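Local coordinates for protein Endonuclease/exonuclease/phosphatase (Beutenbergia cavernae DSM 12333, PDB 4RUW) that belongs to the endonuclease/exonuclease/phosphatase family, binds a zinc ion and carries an additional immunoglobulin-like domain, at residues D374-R386 / L413-A426. Sequence-based numbering, arbitrary orientation.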
loop_
_atom_site.group_PDB
_atom_site.type_symbol
_atom_site.label_atom_id
_atom_site.label_comp_id
_atom_site.label_asym_id
_atom_site.label_seq_id
_atom_site.Cartn_x
_atom_site.Cartn_y
_atom_site.Cartn_z
ATOM N N ASP A 374 8.989 -3.800 -22.171
ATOM C CA ASP A 374 8.545 -2.442 -22.462
ATOM C C ASP A 374 8.036 -2.371 -23.900
ATOM O O ASP A 374 8.787 -2.632 -24.842
ATOM C CB ASP A 374 9.740 -1.507 -22.270
ATOM C CG ASP A 374 9.394 -0.039 -22.422
ATOM O OD1 ASP A 374 8.277 0.305 -22.869
ATOM O OD2 ASP A 374 10.277 0.781 -22.090
ATOM N N ASP A 375 6.765 -2.016 -24.070
ATOM C CA ASP A 375 6.162 -1.945 -25.402
ATOM C C ASP A 375 6.416 -0.612 -26.106
ATOM O O ASP A 375 5.922 -0.374 -27.208
ATOM C CB ASP A 375 4.657 -2.259 -25.356
ATOM C CG ASP A 375 3.849 -1.234 -24.558
ATOM O OD1 ASP A 375 4.409 -0.215 -24.097
ATOM O OD2 ASP A 375 2.627 -1.448 -24.407
ATOM N N GLY A 376 7.190 0.254 -25.470
ATOM C CA GLY A 376 7.548 1.522 -26.074
ATOM C C GLY A 376 6.551 2.636 -25.845
ATOM O O GLY A 376 6.818 3.782 -26.201
ATOM N N THR A 377 5.398 2.318 -25.266
ATOM C CA THR A 377 4.422 3.357 -24.963
ATOM C C THR A 377 4.866 4.154 -23.741
ATOM O O THR A 377 5.707 3.708 -22.955
ATOM C CB THR A 377 3.000 2.804 -24.726
ATOM O OG1 THR A 377 2.990 1.968 -23.561
ATOM C CG2 THR A 377 2.505 2.023 -25.940
ATOM N N ALA A 378 4.308 5.345 -23.584
ATOM C CA ALA A 378 4.623 6.177 -22.433
ATOM C C ALA A 378 3.356 6.850 -21.941
ATOM O O ALA A 378 2.417 7.060 -22.709
ATOM C CB ALA A 378 5.662 7.229 -22.805
ATOM N N VAL A 379 3.323 7.172 -20.653
ATOM C CA VAL A 379 2.264 8.021 -20.120
ATOM C C VAL A 379 2.823 9.428 -19.950
ATOM O O VAL A 379 3.877 9.623 -19.335
ATOM C CB VAL A 379 1.657 7.467 -18.806
ATOM C CG1 VAL A 379 0.725 8.489 -18.166
ATOM C CG2 VAL A 379 0.919 6.159 -19.091
ATOM N N ARG A 380 2.136 10.399 -20.536
ATOM C CA ARG A 380 2.613 11.772 -20.514
ATOM C C ARG A 380 1.573 12.667 -19.864
ATOM O O ARG A 380 0.382 12.578 -20.166
ATOM C CB ARG A 380 2.920 12.246 -21.934
ATOM C CG ARG A 380 3.325 13.701 -22.045
ATOM C CD ARG A 380 3.902 13.970 -23.422
ATOM N NE ARG A 380 5.083 13.141 -23.641
ATOM C CZ ARG A 380 5.476 12.685 -24.828
ATOM N NH1 ARG A 380 4.780 12.978 -25.921
ATOM N NH2 ARG A 380 6.564 11.930 -24.919
ATOM N N ALA A 381 2.030 13.504 -18.944
ATOM C CA ALA A 381 1.175 14.484 -18.299
ATOM C C ALA A 381 1.594 15.874 -18.732
ATOM O O ALA A 381 2.788 16.189 -18.771
ATOM C CB ALA A 381 1.275 14.369 -16.798
ATOM N N VAL A 382 0.610 16.695 -19.073
ATOM C CA VAL A 382 0.881 18.075 -19.434
ATOM C C VAL A 382 -0.008 19.009 -18.622
ATOM O O VAL A 382 -1.240 18.877 -18.633
ATOM C CB VAL A 382 0.649 18.329 -20.945
ATOM C CG1 VAL A 382 1.086 19.742 -21.325
ATOM C CG2 VAL A 382 1.394 17.300 -21.789
ATOM N N LEU A 383 0.600 19.925 -17.891
ATOM C CA LEU A 383 -0.087 21.011 -17.258
ATOM C C LEU A 383 -0.174 22.160 -18.279
ATOM O O LEU A 383 0.820 22.562 -18.813
ATOM C CB LEU A 383 0.650 21.439 -15.995
ATOM C CG LEU A 383 0.071 22.554 -15.165
ATOM C CD1 LEU A 383 -1.301 22.251 -14.624
ATOM C CD2 LEU A 383 1.007 22.999 -14.050
ATOM N N ARG A 384 -1.396 22.574 -18.586
ATOM C CA ARG A 384 -1.637 23.592 -19.600
ATOM C C ARG A 384 -2.357 24.791 -19.002
ATOM O O ARG A 384 -3.125 24.649 -18.052
ATOM C CB ARG A 384 -2.492 23.019 -20.731
ATOM C CG ARG A 384 -1.866 21.855 -21.465
ATOM C CD ARG A 384 -2.734 21.394 -22.629
ATOM N NE ARG A 384 -2.151 20.231 -23.291
ATOM C CZ ARG A 384 -1.168 20.294 -24.185
ATOM N NH1 ARG A 384 -0.657 21.468 -24.535
ATOM N NH2 ARG A 384 -0.696 19.184 -24.726
ATOM N N ASN A 385 -2.109 25.976 -19.558
ATOM C CA ASN A 385 -2.883 27.151 -19.170
ATOM C C ASN A 385 -4.241 27.157 -19.869
ATOM O O ASN A 385 -4.546 26.251 -20.641
ATOM C CB ASN A 385 -2.109 28.459 -19.414
ATOM C CG ASN A 385 -1.781 28.703 -20.886
ATOM O OD1 ASN A 385 -2.411 28.153 -21.787
ATOM N ND2 ASN A 385 -0.789 29.551 -21.126
ATOM N N ARG A 386 -5.048 28.177 -19.608
ATOM C CA ARG A 386 -6.385 28.237 -20.190
ATOM C C ARG A 386 -6.345 28.330 -21.714
ATOM O O ARG A 386 -7.268 27.881 -22.395
ATOM C CB ARG A 386 -7.197 29.384 -19.585
ATOM C CG ARG A 386 -6.574 30.758 -19.733
ATOM C CD ARG A 386 -7.429 31.804 -19.034
ATOM N NE ARG A 386 -8.854 31.573 -19.262
ATOM C CZ ARG A 386 -9.754 31.428 -18.294
ATOM N NH1 ARG A 386 -9.385 31.501 -17.022
ATOM N NH2 ARG A 386 -11.029 31.218 -18.598
ATOM N N LEU A 413 -0.755 27.559 -9.860
ATOM C CA LEU A 413 -1.737 27.228 -10.880
ATOM C C LEU A 413 -2.488 28.489 -11.289
ATOM O O LEU A 413 -3.146 29.116 -10.460
ATOM C CB LEU A 413 -2.722 26.184 -10.352
ATOM C CG LEU A 413 -2.112 24.858 -9.890
ATOM C CD1 LEU A 413 -3.171 23.981 -9.232
ATOM C CD2 LEU A 413 -1.454 24.137 -11.058
ATOM N N PRO A 414 -2.386 28.871 -12.572
ATOM C CA PRO A 414 -3.127 30.030 -13.077
ATOM C C PRO A 414 -4.597 29.682 -13.261
ATOM O O PRO A 414 -4.927 28.506 -13.419
ATOM C CB PRO A 414 -2.480 30.283 -14.439
ATOM C CG PRO A 414 -2.019 28.940 -14.881
ATOM C CD PRO A 414 -1.580 28.228 -13.626
ATOM N N PRO A 415 -5.478 30.692 -13.231
ATOM C CA PRO A 415 -6.906 30.446 -13.460
ATOM C C PRO A 415 -7.143 29.821 -14.831
ATOM O O PRO A 415 -6.555 30.261 -15.817
ATOM C CB PRO A 415 -7.513 31.851 -13.404
ATOM C CG PRO A 415 -6.571 32.631 -12.554
ATOM C CD PRO A 415 -5.208 32.098 -12.883
ATOM N N GLY A 416 -7.982 28.792 -14.884
ATOM C CA GLY A 416 -8.297 28.135 -16.140
ATOM C C GLY A 416 -7.311 27.049 -16.533
ATOM O O GLY A 416 -7.397 26.497 -17.629
ATOM N N ALA A 417 -6.371 26.742 -15.643
ATOM C CA ALA A 417 -5.401 25.684 -15.904
ATOM C C ALA A 417 -6.077 24.321 -16.033
ATOM O O ALA A 417 -7.165 24.094 -15.501
ATOM C CB ALA A 417 -4.340 25.649 -14.812
ATOM N N ARG A 418 -5.431 23.412 -16.751
ATOM C CA ARG A 418 -5.951 22.061 -16.876
ATOM C C ARG A 418 -4.809 21.058 -16.903
ATOM O O ARG A 418 -3.671 21.400 -17.236
ATOM C CB ARG A 418 -6.819 21.927 -18.125
ATOM C CG ARG A 418 -6.089 22.266 -19.403
ATOM C CD ARG A 418 -7.001 22.995 -20.363
ATOM N NE ARG A 418 -7.516 24.235 -19.791
ATOM C CZ ARG A 418 -8.726 24.720 -20.049
ATOM N NH1 ARG A 418 -9.544 24.064 -20.861
ATOM N NH2 ARG A 418 -9.121 25.857 -19.494
ATOM N N LEU A 419 -5.128 19.822 -16.542
ATOM C CA LEU A 419 -4.157 18.746 -16.536
ATOM C C LEU A 419 -4.591 17.704 -17.554
ATOM O O LEU A 419 -5.747 17.271 -17.550
ATOM C CB LEU A 419 -4.072 18.119 -15.144
ATOM C CG LEU A 419 -3.120 16.931 -14.993
ATOM C CD1 LEU A 419 -1.696 17.355 -15.311
ATOM C CD2 LEU A 419 -3.194 16.328 -13.595
ATOM N N GLU A 420 -3.666 17.335 -18.433
ATOM C CA GLU A 420 -3.890 16.322 -19.452
ATOM C C GLU A 420 -3.026 15.105 -19.145
ATOM O O GLU A 420 -1.871 15.246 -18.746
ATOM C CB GLU A 420 -3.546 16.884 -20.843
ATOM C CG GLU A 420 -3.745 15.897 -21.994
ATOM C CD GLU A 420 -3.520 16.518 -23.365
ATOM O OE1 GLU A 420 -3.032 17.666 -23.441
ATOM O OE2 GLU A 420 -3.834 15.856 -24.374
ATOM N N ALA A 421 -3.591 13.913 -19.308
ATOM C CA ALA A 421 -2.811 12.685 -19.238
ATOM C C ALA A 421 -3.063 11.894 -20.510
ATOM O O ALA A 421 -4.213 11.660 -20.890
ATOM C CB ALA A 421 -3.197 11.860 -18.021
ATOM N N CYS A 422 -1.979 11.477 -21.158
ATOM C CA CYS A 422 -2.058 10.758 -22.419
ATOM C C CYS A 422 -1.319 9.432 -22.372
ATOM O O CYS A 422 -0.361 9.263 -21.620
ATOM C CB CYS A 422 -1.441 11.582 -23.545
ATOM S SG CYS A 422 -2.275 13.116 -23.905
ATOM N N LEU A 423 -1.769 8.498 -23.200
ATOM C CA LEU A 423 -0.980 7.328 -23.517
ATOM C C LEU A 423 -0.399 7.597 -24.900
ATOM O O LEU A 423 -1.139 7.860 -25.852
ATOM C CB LEU A 423 -1.844 6.071 -23.535
ATOM C CG LEU A 423 -1.063 4.783 -23.809
ATOM C CD1 LEU A 423 -0.054 4.491 -22.698
ATOM C CD2 LEU A 423 -2.011 3.609 -24.005
ATOM N N VAL A 424 0.926 7.569 -24.991
ATOM C CA VAL A 424 1.627 7.887 -26.221
ATOM C C VAL A 424 2.222 6.612 -26.784
ATOM O O VAL A 424 2.861 5.846 -26.062
ATOM C CB VAL A 424 2.750 8.910 -25.974
ATOM C CG1 VAL A 424 3.362 9.350 -27.295
ATOM C CG2 VAL A 424 2.212 10.110 -25.215
ATOM N N GLY A 425 1.994 6.373 -28.069
ATOM C CA GLY A 425 2.514 5.183 -28.714
ATOM C C GLY A 425 4.009 5.282 -28.930
ATOM O O GLY A 425 4.596 6.356 -28.789
ATOM N N ALA A 426 4.628 4.157 -29.275
ATOM C CA ALA A 426 6.070 4.118 -29.489
ATOM C C ALA A 426 6.488 5.050 -30.624
ATOM O O ALA A 426 7.585 5.607 -30.605
ATOM C CB ALA A 426 6.530 2.689 -29.766
HETATM O O HOH W 1 -4.378 29.700 -17.479
#
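E420 OE1 is gripped by two nitrogens of R384: NE donates at 2.7 Å as the core of a salt bridge, and NH2 adds a weak bond at 3.1 Å. OE1 sits at the guanidinium edge, in its plane, yet the carboxylate is turned 51° from that plane, so the two groups do not pair flat. CG of R384 stands beside the backbone N (chi1 -61°) and the chain then runs extended, carrying the guanidinium across V382, whose CG1 lies 3.7 Å above its centre. The outer ends have further partners: E420 OE2 bonds S433 OG and R384 NH1 reaches G388 O.

Beneath this pair, strands 378-384 and 418-424 run antiparallel, 159° between their directions; A378–V424, R380–C422, V382–E420 and R384–R418 share two backbone hydrogen bonds each. On the same face V424 CG2 lies over the rim of one face of the R380 guanidinium, 3.9 Å from NH1; T395 holds R380 NE. V379, A381, L383, L419, A421 and L423 occupy the other face, which turns toward strand 360-367 of the partner sheet; V379 CG2 meets L423 CD1 at 4.1 Å. Beyond R384–R418 a water accepts from R386 N and donates to P415 O, while R418, first in its strand, turns NH2 back to G416 O at 2.6 Å.

The two central strands of this immunoglobulin-like sheet thus present an apolar inner face and a mixed outer one, where the salt bridge probably offsets part of the arginine charge.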